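Local coordinates for protein phosphothreonine lyase ospF (Shigella flexneri, PDB 3I0U) that acts as a type III secreted virulence effector with phosphothreonine lyase activity, probably disarming host MAP kinases by irreversible elimination of phosphate, at residues 20-25 against 145-150; 51-56 against 101-106; 63-68 against 111-116; 83-88 against 172-177. All coordinates share one frame; numbering follows the deposited sequence.

Interaction 1 of 4, residues 20-25 against 145-150; sequences NQIRQY and YSALLL
Ala147 sits against the end of helix 11-22, its CB pointing at Gln21, Ile22 and Tyr25. From one side comes Gln21, whose CB and OE1 reach the methyl, OE1 at 3.6 Å from Ala147 CB. Tyr25 slants in from another, its CE2 3.7 Å from Ala147 O and 3.9 Å from Leu148 CA. Its CG lies beside the backbone N (chi1 -66°), and one ring face is carried over Gln21 O, toward the rim. Between them Ile22 reaches deeper, its CD1 3.8 Å from Leu150 CB. Behind this layer, Ser146 occupies the N-cap of helix 147-166: its OG accepts from Leu149 N at 3.2 Å and also bonds Asp139. His151 meets the Tyr25 ring one turn further along, while Phe212, Leu215 and Met216 of helix 211-217 pack on Leu150. The end of one helix meets the start of another by van der Waals contacts, partly to Gln21 OE1 and Ala147 O, without hydrogen bonds between the segments; the polar groups fixing the helix start lie beside the junction.

Interaction 2 of 4, residues 51-56 against 101-106; sequences QGFQIV and LLFSED
The rings of Phe53 and Phe103 form an offset edge-to-face pair, with planes at 83° and centroids 5.5 Å apart. The edge of Phe103 turns to the face of Phe53, Phe103 CD1 lying 3.8 Å from Phe53 CD2. A different part of the Phe103 edge receives Ile55 in plane, where Ile55 CD1 comes to 3.6 Å from Phe103 CZ. At the rim of Phe53, near its plane, lies Ser104 O, and Leu102 O approaches obliquely, 3.5 Å from Phe53 CZ. Trp112 meets both rings and extends the aromatic cluster. The aliphatic part of Gln51 crosses Phe103 at about a right angle, Gln51 CG 4.1 Å from Phe103 CB, before its bent chain (chi2 -63°) leads the amide away to Asn35 O, which NE2 hydrogen-bonds. Ser104 OG accepts from Asp106 N, an ST turn, and is also hydrogen-bonded to Lys31 O. Gln51 and Gly52 have near type I′ backbone angles, as in tight two-residue beta-hairpins; the hairpin of 47-50 and 53-56 packs on the C-terminal end of helix 91-102.

Interaction 3 of 4, residues 63-68 against 111-116; sequences FIHACR and KWKITD
Four backbone hydrogen bonds join Ile64 to Ile114 and Ala66 to Trp112, two for each pair. The bonds from Ile64 N to Ile114 O and from Ala66 N to Trp112 O are both 2.7 Å. CA atoms of the non-hydrogen-bonded pairs approach carbonyls of the adjoining ones, such as Lys113 CA to Ile64 O. On the face that carries His65, Lys113 runs alongside the histidine, Lys113 CD 3.6 Å from His65 CE1, while His65 NE2 is bonded to Asp61. With CG between the backbone N and the carbonyl carbon (chi1 73°) and the chain extended beyond it, the lysine ends over the Phe63 ring: CE stands above its centre, and NZ, 3.7 Å from the centroid, makes a cation-pi contact. Thr115 OG1 approaches this ring obliquely but is bonded to Val126 O. The opposite face is mostly apolar. There Ala66 CB rests over the six-membered ring of Trp112, 3.4 Å from its centroid, and Ile64 CD1 packs on Asp116 CB at 3.8 Å, the carboxylate being held by Asn118 and Arg119. These are neighbouring antiparallel strands inside a seven-stranded sheet, whose Ile64, Ala66 and Trp112 face is buried against helix 39-44 and the Phe53-Phe103 pair.

Interaction 4 of 4, residues 83-88 against 172-177; sequences HISIAR and GEYPAS
Where the chain leaves strand 80-84, Gly172 N donates to Ser85 O at 3.0 Å, the touching parts running 142° apart. The N-H aims well at the oxygen (163°), yet the donor stands above the carbonyl plane, 63° out of it, unlike the usual ladder bond of a sheet. Having no side chain, Gly172 can lie close against the chain just past the strand, its CA making a CA-H...O contact of 3.3 Å with Ile86 O, which also accepts from Gln131 NE2. Ser85 turns its side chain to the loop: CB is 3.9 Å from Tyr174 CD1, approaching that ring obliquely, and OG is 3.7 Å from Tyr174 CA. The hydroxyl itself is bonded to Ala130 N. Strand 80-84 lies between strands 132-137 and 187-191 of the antiparallel sheet, and segment 172-177 belongs to the long connection from helix 147-166 to 187-191, one of the two outermost strands; His83 and Ser85 make backbone bonds to Ser188 and Tyr186 at that border. The Tyr174 ring folds back along its own segment, so that Gly172 O lies 4.1 Å above the ring plane, over its centre. Its hydroxyl is bonded to Lys185 O, and Arg180 makes a cation-pi contact with the ring. Further on, Pro175 CG comes within 4.1 Å of His83 CD2, the proline meeting the imidazole obliquely, and Pro175 also touches Ser188.

How the interactions relate
Interactions 2 and 3 form one continuous buried block: strands 53-56 and 63-68 are neighbours in the sheet, joined by Gln54 N to Cys67 O and His65 N to Val56 O. Interaction 3 is a regular backbone ladder, whereas interaction 2 relies on rings and aliphatic groups where a helix end covers the sheet. Interaction 4 reaches the same sheet through strand 80-84, about 16 Å from interaction 3 between centres, but is partly buried and made by a loop with a single backbone bond. Interaction 1, partly buried, its centre about 27 Å from that of interaction 3, joins helix ends; helix 147-166, which begins there, also packs on Leu101 and Ile84.

Interaction 1 of 4, residues 20-25 against 145-150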
loop_
_atom_site.group_PDB
_atom_site.type_symbol
_atom_site.label_atom_id
_atom_site.label_comp_id
_atom_site.label_asym_id
_atom_site.label_seq_id
_atom_site.Cartn_x
_atom_site.Cartn_y
_atom_site.Cartn_z
ATOM N N ASN A 20 -4.701 -12.634 17.762
ATOM C CA ASN A 20 -4.843 -14.071 17.651
ATOM C C ASN A 20 -5.743 -14.539 16.527
ATOM O O ASN A 20 -5.618 -15.696 16.083
ATOM C CB ASN A 20 -5.334 -14.663 18.955
ATOM C CG ASN A 20 -4.226 -14.852 19.946
ATOM O OD1 ASN A 20 -3.286 -15.635 19.725
ATOM N ND2 ASN A 20 -4.319 -14.133 21.065
ATOM N N GLN A 21 -6.650 -13.666 16.071
ATOM C CA GLN A 21 -7.483 -14.026 14.926
ATOM C C GLN A 21 -6.685 -14.075 13.629
ATOM O O GLN A 21 -6.859 -14.992 12.832
ATOM C CB GLN A 21 -8.710 -13.128 14.828
ATOM C CG GLN A 21 -9.853 -13.635 15.700
ATOM C CD GLN A 21 -11.060 -12.696 15.752
ATOM O OE1 GLN A 21 -11.039 -11.591 15.182
ATOM N NE2 GLN A 21 -12.127 -13.145 16.439
ATOM N N ILE A 22 -5.773 -13.119 13.476
ATOM C CA ILE A 22 -4.877 -13.002 12.306
ATOM C C ILE A 22 -4.027 -14.287 12.139
ATOM O O ILE A 22 -3.850 -14.825 11.034
ATOM C CB ILE A 22 -3.987 -11.753 12.488
ATOM C CG1 ILE A 22 -4.857 -10.487 12.401
ATOM C CG2 ILE A 22 -2.829 -11.755 11.502
ATOM C CD1 ILE A 22 -4.154 -9.203 12.733
ATOM N N ARG A 23 -3.583 -14.822 13.269
ATOM C CA ARG A 23 -2.703 -15.981 13.257
ATOM C C ARG A 23 -3.490 -17.282 13.012
ATOM O O ARG A 23 -2.896 -18.330 12.703
ATOM C CB ARG A 23 -1.886 -16.026 14.560
ATOM C CG ARG A 23 -1.218 -14.670 14.892
ATOM C CD ARG A 23 0.026 -14.812 15.768
ATOM N NE ARG A 23 1.202 -15.181 14.961
ATOM C CZ ARG A 23 1.726 -16.402 14.945
ATOM N NH1 ARG A 23 2.790 -16.660 14.182
ATOM N NH2 ARG A 23 1.163 -17.366 15.677
ATOM N N GLN A 24 -4.823 -17.201 13.118
ATOM C CA GLN A 24 -5.707 -18.339 12.819
ATOM C C GLN A 24 -5.940 -18.576 11.326
ATOM O O GLN A 24 -6.231 -19.712 10.915
ATOM C CB GLN A 24 -7.043 -18.212 13.555
ATOM C CG GLN A 24 -6.988 -18.867 14.927
ATOM C CD GLN A 24 -8.315 -18.834 15.671
ATOM O OE1 GLN A 24 -8.828 -17.758 15.988
ATOM N NE2 GLN A 24 -8.869 -20.014 15.956
ATOM N N TYR A 25 -5.808 -17.511 10.530
ATOM C CA TYR A 25 -6.041 -17.568 9.095
ATOM C C TYR A 25 -4.886 -18.210 8.338
ATOM O O TYR A 25 -3.715 -17.939 8.651
ATOM C CB TYR A 25 -6.214 -16.149 8.563
ATOM C CG TYR A 25 -7.446 -15.437 9.061
ATOM C CD1 TYR A 25 -8.728 -16.057 8.968
ATOM C CD2 TYR A 25 -7.339 -14.134 9.612
ATOM C CE1 TYR A 25 -9.873 -15.388 9.407
ATOM C CE2 TYR A 25 -8.471 -13.451 10.043
ATOM C CZ TYR A 25 -9.736 -14.086 9.935
ATOM O OH TYR A 25 -10.850 -13.408 10.363
ATOM N N TYR A 145 -10.807 -1.871 12.169
ATOM C CA TYR A 145 -10.330 -2.839 11.216
ATOM C C TYR A 145 -10.740 -4.236 11.593
ATOM O O TYR A 145 -10.596 -4.625 12.741
ATOM C CB TYR A 145 -8.831 -2.768 11.185
ATOM C CG TYR A 145 -8.316 -1.447 10.703
ATOM C CD1 TYR A 145 -8.606 -1.002 9.417
ATOM C CD2 TYR A 145 -7.507 -0.648 11.518
ATOM C CE1 TYR A 145 -8.113 0.197 8.950
ATOM C CE2 TYR A 145 -6.992 0.558 11.053
ATOM C CZ TYR A 145 -7.303 0.964 9.765
ATOM O OH TYR A 145 -6.825 2.147 9.262
ATOM N N SER A 146 -11.230 -4.995 10.616
ATOM C CA SER A 146 -11.531 -6.391 10.845
ATOM C C SER A 146 -10.253 -7.165 10.781
ATOM O O SER A 146 -9.309 -6.744 10.139
ATOM C CB SER A 146 -12.503 -6.914 9.807
ATOM O OG SER A 146 -11.857 -7.070 8.584
ATOM N N ALA A 147 -10.239 -8.320 11.428
ATOM C CA ALA A 147 -9.081 -9.202 11.411
ATOM C C ALA A 147 -8.646 -9.709 10.009
ATOM O O ALA A 147 -7.462 -9.946 9.784
ATOM C CB ALA A 147 -9.309 -10.340 12.339
ATOM N N LEU A 148 -9.606 -9.859 9.093
ATOM C CA LEU A 148 -9.359 -10.423 7.779
ATOM C C LEU A 148 -8.679 -9.378 6.993
ATOM O O LEU A 148 -7.695 -9.682 6.286
ATOM C CB LEU A 148 -10.646 -10.735 7.030
ATOM C CG LEU A 148 -10.779 -11.936 6.080
ATOM C CD1 LEU A 148 -11.850 -11.627 5.083
ATOM C CD2 LEU A 148 -9.525 -12.384 5.359
ATOM N N LEU A 149 -9.197 -8.145 7.110
ATOM C CA LEU A 149 -8.606 -7.009 6.418
ATOM C C LEU A 149 -7.143 -6.939 6.816
ATOM O O LEU A 149 -6.272 -7.002 5.964
ATOM C CB LEU A 149 -9.326 -5.712 6.781
ATOM C CG LEU A 149 -9.441 -4.538 5.772
ATOM C CD1 LEU A 149 -9.216 -3.227 6.486
ATOM C CD2 LEU A 149 -8.494 -4.625 4.576
ATOM N N LEU A 150 -6.899 -6.872 8.123
ATOM C CA LEU A 150 -5.544 -6.811 8.663
ATOM C C LEU A 150 -4.647 -7.959 8.259
ATOM O O LEU A 150 -3.461 -7.755 8.025
ATOM C CB LEU A 150 -5.561 -6.712 10.179
ATOM C CG LEU A 150 -6.199 -5.459 10.760
ATOM C CD1 LEU A 150 -6.336 -5.622 12.252
ATOM C CD2 LEU A 150 -5.381 -4.217 10.404
#

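Interaction 2 of 4, residues 51-56 against 101-106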
loop_
_atom_site.group_PDB
_atom_site.type_symbol
_atom_site.label_atom_id
_atom_site.label_comp_id
_atom_site.label_asym_id
_atom_site.label_seq_id
_atom_site.Cartn_x
_atom_site.Cartn_y
_atom_site.Cartn_z
ATOM N N GLN A 51 -9.420 -2.259 -14.536
ATOM C CA GLN A 51 -9.614 -3.288 -13.495
ATOM C C GLN A 51 -10.370 -2.771 -12.288
ATOM O O GLN A 51 -9.987 -3.052 -11.140
ATOM C CB GLN A 51 -8.262 -3.876 -12.993
ATOM C CG GLN A 51 -7.281 -4.449 -14.048
ATOM C CD GLN A 51 -7.849 -5.657 -14.825
ATOM O OE1 GLN A 51 -8.792 -6.342 -14.383
ATOM N NE2 GLN A 51 -7.271 -5.913 -15.987
ATOM N N GLY A 52 -11.404 -1.973 -12.520
ATOM C CA GLY A 52 -12.158 -1.406 -11.412
ATOM C C GLY A 52 -11.529 -0.258 -10.640
ATOM O O GLY A 52 -12.197 0.312 -9.779
ATOM N N PHE A 53 -10.268 0.079 -10.933
ATOM C CA PHE A 53 -9.610 1.275 -10.395
ATOM C C PHE A 53 -9.703 2.431 -11.382
ATOM O O PHE A 53 -9.396 2.256 -12.571
ATOM C CB PHE A 53 -8.134 1.009 -10.106
ATOM C CG PHE A 53 -7.896 0.079 -8.971
ATOM C CD1 PHE A 53 -7.505 0.561 -7.742
ATOM C CD2 PHE A 53 -8.034 -1.295 -9.133
ATOM C CE1 PHE A 53 -7.279 -0.326 -6.663
ATOM C CE2 PHE A 53 -7.821 -2.170 -8.085
ATOM C CZ PHE A 53 -7.450 -1.697 -6.845
ATOM N N GLN A 54 -10.124 3.600 -10.894
ATOM C CA GLN A 54 -10.062 4.809 -11.694
ATOM C C GLN A 54 -8.692 5.452 -11.489
ATOM O O GLN A 54 -8.222 5.583 -10.348
ATOM C CB GLN A 54 -11.174 5.784 -11.346
ATOM C CG GLN A 54 -11.666 6.609 -12.528
ATOM C CD GLN A 54 -12.692 7.651 -12.117
ATOM O OE1 GLN A 54 -12.604 8.236 -11.031
ATOM N NE2 GLN A 54 -13.667 7.898 -12.987
ATOM N N ILE A 55 -8.069 5.831 -12.607
ATOM C CA ILE A 55 -6.741 6.434 -12.621
ATOM C C ILE A 55 -6.851 7.897 -13.021
ATOM O O ILE A 55 -7.445 8.211 -14.046
ATOM C CB ILE A 55 -5.799 5.710 -13.610
ATOM C CG1 ILE A 55 -5.763 4.207 -13.352
ATOM C CG2 ILE A 55 -4.379 6.300 -13.567
ATOM C CD1 ILE A 55 -4.786 3.804 -12.273
ATOM N N VAL A 56 -6.300 8.786 -12.199
ATOM C CA VAL A 56 -6.247 10.214 -12.524
ATOM C C VAL A 56 -4.836 10.798 -12.372
ATOM O O VAL A 56 -4.120 10.450 -11.417
ATOM C CB VAL A 56 -7.301 11.055 -11.738
ATOM C CG1 VAL A 56 -8.712 10.692 -12.161
ATOM C CG2 VAL A 56 -7.178 10.862 -10.241
ATOM N N LEU A 101 -0.363 -6.766 -8.659
ATOM C CA LEU A 101 -0.809 -6.831 -7.287
ATOM C C LEU A 101 -1.647 -5.619 -6.932
ATOM O O LEU A 101 -2.766 -5.757 -6.409
ATOM C CB LEU A 101 0.356 -7.041 -6.298
ATOM C CG LEU A 101 0.937 -8.467 -6.343
ATOM C CD1 LEU A 101 2.407 -8.469 -6.000
ATOM C CD2 LEU A 101 0.174 -9.499 -5.490
ATOM N N LEU A 102 -1.109 -4.435 -7.208
ATOM C CA LEU A 102 -1.849 -3.189 -7.031
ATOM C C LEU A 102 -3.194 -3.115 -7.775
ATOM O O LEU A 102 -4.085 -2.433 -7.313
ATOM C CB LEU A 102 -0.991 -2.002 -7.395
ATOM C CG LEU A 102 0.310 -1.841 -6.621
ATOM C CD1 LEU A 102 1.296 -0.976 -7.406
ATOM C CD2 LEU A 102 0.037 -1.268 -5.244
ATOM N N PHE A 103 -3.369 -3.826 -8.886
ATOM C CA PHE A 103 -4.669 -3.816 -9.575
ATOM C C PHE A 103 -5.467 -5.088 -9.347
ATOM O O PHE A 103 -6.439 -5.319 -10.034
ATOM C CB PHE A 103 -4.505 -3.603 -11.089
ATOM C CG PHE A 103 -4.173 -2.180 -11.498
ATOM C CD1 PHE A 103 -5.173 -1.206 -11.599
ATOM C CD2 PHE A 103 -2.862 -1.820 -11.811
ATOM C CE1 PHE A 103 -4.857 0.087 -11.996
ATOM C CE2 PHE A 103 -2.549 -0.508 -12.212
ATOM C CZ PHE A 103 -3.541 0.428 -12.295
ATOM N N SER A 104 -5.054 -5.915 -8.384
ATOM C CA SER A 104 -5.681 -7.220 -8.180
ATOM C C SER A 104 -7.043 -7.061 -7.523
ATOM O O SER A 104 -7.230 -6.172 -6.693
ATOM C CB SER A 104 -4.804 -8.112 -7.317
ATOM O OG SER A 104 -5.590 -9.222 -6.866
ATOM N N GLU A 105 -7.993 -7.904 -7.892
ATOM C CA GLU A 105 -9.316 -7.752 -7.308
ATOM C C GLU A 105 -9.335 -8.189 -5.834
ATOM O O GLU A 105 -10.238 -7.802 -5.087
ATOM C CB GLU A 105 -10.381 -8.463 -8.112
ATOM C CG GLU A 105 -10.063 -9.892 -8.441
ATOM C CD GLU A 105 -11.218 -10.556 -9.166
ATOM O OE1 GLU A 105 -12.086 -9.818 -9.691
ATOM O OE2 GLU A 105 -11.280 -11.803 -9.200
ATOM N N ASP A 106 -8.284 -8.923 -5.440
ATOM C CA ASP A 106 -8.037 -9.352 -4.083
ATOM C C ASP A 106 -7.232 -8.421 -3.195
ATOM O O ASP A 106 -7.149 -8.661 -1.972
ATOM C CB ASP A 106 -7.267 -10.629 -4.137
ATOM C CG ASP A 106 -8.030 -11.713 -4.769
ATOM O OD1 ASP A 106 -9.132 -12.045 -4.248
ATOM O OD2 ASP A 106 -7.490 -12.244 -5.767
#

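Interaction 3 of 4, residues 63-68 against 111-116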
loop_
_atom_site.group_PDB
_atom_site.type_symbol
_atom_site.label_atom_id
_atom_site.label_comp_id
_atom_site.label_asym_id
_atom_site.label_seq_id
_atom_site.Cartn_x
_atom_site.Cartn_y
_atom_site.Cartn_z
ATOM N N PHE A 63 1.550 13.311 -8.461
ATOM C CA PHE A 63 1.128 11.898 -8.331
ATOM C C PHE A 63 0.104 11.435 -9.333
ATOM O O PHE A 63 -0.598 12.217 -9.947
ATOM C CB PHE A 63 0.635 11.594 -6.912
ATOM C CG PHE A 63 1.672 11.853 -5.869
ATOM C CD1 PHE A 63 2.700 10.926 -5.656
ATOM C CD2 PHE A 63 1.653 13.051 -5.133
ATOM C CE1 PHE A 63 3.697 11.162 -4.716
ATOM C CE2 PHE A 63 2.650 13.320 -4.194
ATOM C CZ PHE A 63 3.681 12.359 -3.973
ATOM N N ILE A 64 0.078 10.132 -9.538
ATOM C CA ILE A 64 -0.940 9.506 -10.356
ATOM C C ILE A 64 -1.724 8.664 -9.377
ATOM O O ILE A 64 -1.160 7.759 -8.774
ATOM C CB ILE A 64 -0.304 8.593 -11.408
ATOM C CG1 ILE A 64 0.567 9.445 -12.363
ATOM C CG2 ILE A 64 -1.416 7.837 -12.179
ATOM C CD1 ILE A 64 1.638 8.653 -12.979
ATOM N N HIS A 65 -3.011 8.982 -9.232
ATOM C CA HIS A 65 -3.886 8.391 -8.226
ATOM C C HIS A 65 -4.668 7.209 -8.780
ATOM O O HIS A 65 -5.099 7.226 -9.919
ATOM C CB HIS A 65 -4.849 9.446 -7.653
ATOM C CG HIS A 65 -4.158 10.547 -6.926
ATOM N ND1 HIS A 65 -3.889 10.486 -5.581
ATOM C CD2 HIS A 65 -3.646 11.729 -7.363
ATOM C CE1 HIS A 65 -3.261 11.592 -5.213
ATOM N NE2 HIS A 65 -3.089 12.357 -6.277
ATOM N N ALA A 66 -4.834 6.186 -7.956
ATOM C CA ALA A 66 -5.661 5.039 -8.306
ATOM C C ALA A 66 -6.662 4.735 -7.224
ATOM O O ALA A 66 -6.315 4.654 -6.052
ATOM C CB ALA A 66 -4.832 3.836 -8.568
ATOM N N CYS A 67 -7.904 4.540 -7.633
ATOM C CA CYS A 67 -9.013 4.628 -6.715
ATOM C C CYS A 67 -10.097 3.659 -7.174
ATOM O O CYS A 67 -10.681 3.821 -8.238
ATOM C CB CYS A 67 -9.461 6.084 -6.702
ATOM S SG CYS A 67 -10.886 6.429 -5.778
ATOM N N ARG A 68 -10.313 2.611 -6.393
ATOM C CA ARG A 68 -11.313 1.613 -6.719
ATOM C C ARG A 68 -12.696 2.153 -6.422
ATOM O O ARG A 68 -12.994 2.515 -5.277
ATOM C CB ARG A 68 -11.065 0.324 -5.933
ATOM C CG ARG A 68 -12.045 -0.798 -6.244
ATOM C CD ARG A 68 -11.312 -2.111 -6.260
ATOM N NE ARG A 68 -10.758 -2.444 -4.960
ATOM C CZ ARG A 68 -9.905 -3.444 -4.758
ATOM N NH1 ARG A 68 -9.451 -3.676 -3.535
ATOM N NH2 ARG A 68 -9.498 -4.193 -5.782
ATOM N N LYS A 111 -7.220 2.535 -2.406
ATOM C CA LYS A 111 -6.655 3.810 -2.897
ATOM C C LYS A 111 -5.109 3.769 -2.809
ATOM O O LYS A 111 -4.542 3.444 -1.756
ATOM C CB LYS A 111 -7.272 5.018 -2.160
ATOM C CG LYS A 111 -6.656 6.390 -2.425
ATOM C CD LYS A 111 -7.484 7.600 -1.851
ATOM C CE LYS A 111 -6.636 8.889 -1.789
ATOM N NZ LYS A 111 -7.305 10.195 -2.269
ATOM N N TRP A 112 -4.428 4.023 -3.928
ATOM C CA TRP A 112 -2.992 4.260 -3.897
ATOM C C TRP A 112 -2.624 5.386 -4.821
ATOM O O TRP A 112 -3.460 5.864 -5.615
ATOM C CB TRP A 112 -2.176 3.007 -4.191
ATOM C CG TRP A 112 -2.652 2.152 -5.350
ATOM C CD1 TRP A 112 -3.588 1.173 -5.309
ATOM C CD2 TRP A 112 -2.189 2.201 -6.710
ATOM N NE1 TRP A 112 -3.766 0.622 -6.552
ATOM C CE2 TRP A 112 -2.901 1.205 -7.430
ATOM C CE3 TRP A 112 -1.238 2.984 -7.393
ATOM C CZ2 TRP A 112 -2.719 0.988 -8.815
ATOM C CZ3 TRP A 112 -1.055 2.764 -8.754
ATOM C CH2 TRP A 112 -1.803 1.783 -9.454
ATOM N N LYS A 113 -1.385 5.849 -4.706
ATOM C CA LYS A 113 -0.832 6.775 -5.715
ATOM C C LYS A 113 0.643 6.456 -6.000
ATOM O O LYS A 113 1.314 5.760 -5.245
ATOM C CB LYS A 113 -1.020 8.245 -5.315
ATOM C CG LYS A 113 -0.095 8.652 -4.195
ATOM C CD LYS A 113 -0.590 9.896 -3.426
ATOM C CE LYS A 113 0.583 10.304 -2.545
ATOM N NZ LYS A 113 0.417 11.683 -2.078
ATOM N N ILE A 114 1.132 6.976 -7.112
ATOM C CA ILE A 114 2.524 6.820 -7.481
ATOM C C ILE A 114 3.050 8.104 -8.113
ATOM O O ILE A 114 2.358 8.743 -8.922
ATOM C CB ILE A 114 2.756 5.576 -8.376
ATOM C CG1 ILE A 114 4.261 5.382 -8.654
ATOM C CG2 ILE A 114 1.936 5.669 -9.668
ATOM C CD1 ILE A 114 4.623 4.150 -9.423
ATOM N N THR A 115 4.243 8.508 -7.692
ATOM C CA THR A 115 4.978 9.633 -8.281
ATOM C C THR A 115 5.105 9.464 -9.774
ATOM O O THR A 115 5.388 8.372 -10.249
ATOM C CB THR A 115 6.367 9.716 -7.648
ATOM O OG1 THR A 115 6.195 9.782 -6.236
ATOM C CG2 THR A 115 7.090 10.928 -8.040
ATOM N N ASP A 116 4.847 10.553 -10.491
ATOM C CA ASP A 116 5.022 10.686 -11.928
ATOM C C ASP A 116 6.453 11.186 -12.160
ATOM O O ASP A 116 6.702 12.407 -12.232
ATOM C CB ASP A 116 3.937 11.650 -12.463
ATOM C CG ASP A 116 3.999 11.903 -13.993
ATOM O OD1 ASP A 116 3.072 12.619 -14.467
ATOM O OD2 ASP A 116 4.931 11.443 -14.715
#

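Interaction 4 of 4, residues 83-88 against 172-177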
loop_
_atom_site.group_PDB
_atom_site.type_symbol
_atom_site.label_atom_id
_atom_site.label_comp_id
_atom_site.label_asym_id
_atom_site.label_seq_id
_atom_site.Cartn_x
_atom_site.Cartn_y
_atom_site.Cartn_z
ATOM N N HIS A 83 4.369 3.374 2.523
ATOM C CA HIS A 83 5.062 3.872 1.368
ATOM C C HIS A 83 5.845 2.701 0.830
ATOM O O HIS A 83 6.180 1.800 1.597
ATOM C CB HIS A 83 5.995 5.017 1.760
ATOM C CG HIS A 83 5.283 6.217 2.309
ATOM N ND1 HIS A 83 4.516 7.053 1.523
ATOM C CD2 HIS A 83 5.235 6.735 3.561
ATOM C CE1 HIS A 83 4.037 8.037 2.266
ATOM N NE2 HIS A 83 4.450 7.857 3.507
ATOM N N ILE A 84 6.126 2.697 -0.477
ATOM C CA ILE A 84 7.100 1.753 -1.035
ATOM C C ILE A 84 8.177 2.636 -1.605
ATOM O O ILE A 84 7.872 3.550 -2.335
ATOM C CB ILE A 84 6.528 0.884 -2.153
ATOM C CG1 ILE A 84 5.176 0.268 -1.754
ATOM C CG2 ILE A 84 7.506 -0.226 -2.518
ATOM C CD1 ILE A 84 4.556 -0.581 -2.862
ATOM N N SER A 85 9.431 2.374 -1.252
ATOM C CA SER A 85 10.595 3.189 -1.644
ATOM C C SER A 85 11.575 2.420 -2.570
ATOM O O SER A 85 12.128 1.356 -2.199
ATOM C CB SER A 85 11.329 3.681 -0.389
ATOM O OG SER A 85 10.652 4.768 0.251
ATOM N N ILE A 86 11.746 2.960 -3.784
ATOM C CA ILE A 86 12.505 2.318 -4.831
ATOM C C ILE A 86 13.621 3.295 -5.202
ATOM O O ILE A 86 13.460 4.513 -5.013
ATOM C CB ILE A 86 11.599 2.042 -6.046
ATOM C CG1 ILE A 86 10.272 1.381 -5.621
ATOM C CG2 ILE A 86 12.339 1.251 -7.155
ATOM C CD1 ILE A 86 10.396 0.000 -4.901
ATOM N N ALA A 87 14.761 2.786 -5.678
ATOM C CA ALA A 87 15.740 3.646 -6.358
ATOM C C ALA A 87 15.129 4.412 -7.546
ATOM O O ALA A 87 14.320 3.885 -8.279
ATOM C CB ALA A 87 16.910 2.856 -6.812
ATOM N N ARG A 88 15.543 5.663 -7.724
ATOM C CA ARG A 88 14.874 6.582 -8.639
ATOM C C ARG A 88 14.692 6.019 -10.052
ATOM O O ARG A 88 13.606 6.023 -10.571
ATOM C CB ARG A 88 15.585 7.924 -8.638
ATOM C CG ARG A 88 14.874 9.004 -9.508
ATOM C CD ARG A 88 15.452 10.402 -9.461
ATOM N NE ARG A 88 16.596 10.445 -10.339
ATOM C CZ ARG A 88 16.582 10.521 -11.693
ATOM N NH1 ARG A 88 15.449 10.587 -12.400
ATOM N NH2 ARG A 88 17.741 10.537 -12.368
ATOM N N GLY A 172 14.929 2.464 -2.292
ATOM C CA GLY A 172 15.242 3.878 -2.300
ATOM C C GLY A 172 15.353 4.355 -0.883
ATOM O O GLY A 172 15.675 3.594 0.015
ATOM N N GLU A 173 15.102 5.636 -0.674
ATOM C CA GLU A 173 15.302 6.236 0.640
ATOM C C GLU A 173 13.960 6.433 1.346
ATOM O O GLU A 173 13.122 7.179 0.882
ATOM C CB GLU A 173 16.025 7.561 0.449
ATOM C CG GLU A 173 16.075 8.458 1.657
ATOM C CD GLU A 173 17.151 9.516 1.523
ATOM O OE1 GLU A 173 17.939 9.674 2.482
ATOM O OE2 GLU A 173 17.222 10.186 0.452
ATOM N N TYR A 174 13.761 5.773 2.474
ATOM C CA TYR A 174 12.494 5.830 3.219
ATOM C C TYR A 174 12.395 7.185 3.846
ATOM O O TYR A 174 13.431 7.768 4.177
ATOM C CB TYR A 174 12.464 4.777 4.332
ATOM C CG TYR A 174 13.194 3.522 3.965
ATOM C CD1 TYR A 174 12.583 2.548 3.150
ATOM C CD2 TYR A 174 14.520 3.297 4.398
ATOM C CE1 TYR A 174 13.258 1.384 2.770
ATOM C CE2 TYR A 174 15.205 2.125 4.026
ATOM C CZ TYR A 174 14.562 1.175 3.211
ATOM O OH TYR A 174 15.200 0.005 2.848
ATOM N N PRO A 175 11.166 7.702 3.997
ATOM C CA PRO A 175 11.050 8.972 4.709
ATOM C C PRO A 175 11.372 8.794 6.184
ATOM O O PRO A 175 10.972 7.805 6.798
ATOM C CB PRO A 175 9.589 9.369 4.527
ATOM C CG PRO A 175 8.998 8.381 3.576
ATOM C CD PRO A 175 9.856 7.177 3.564
ATOM N N ALA A 176 12.103 9.759 6.731
ATOM C CA ALA A 176 12.485 9.801 8.140
ATOM C C ALA A 176 11.305 9.613 9.084
ATOM O O ALA A 176 11.474 9.028 10.151
ATOM C CB ALA A 176 13.194 11.109 8.460
ATOM N N SER A 177 10.133 10.107 8.662
ATOM C CA SER A 177 8.849 9.996 9.376
ATOM C C SER A 177 8.388 8.536 9.585
ATOM O O SER A 177 7.696 8.233 10.523
ATOM C CB SER A 177 7.760 10.746 8.576
ATOM O OG SER A 177 7.387 10.049 7.357
#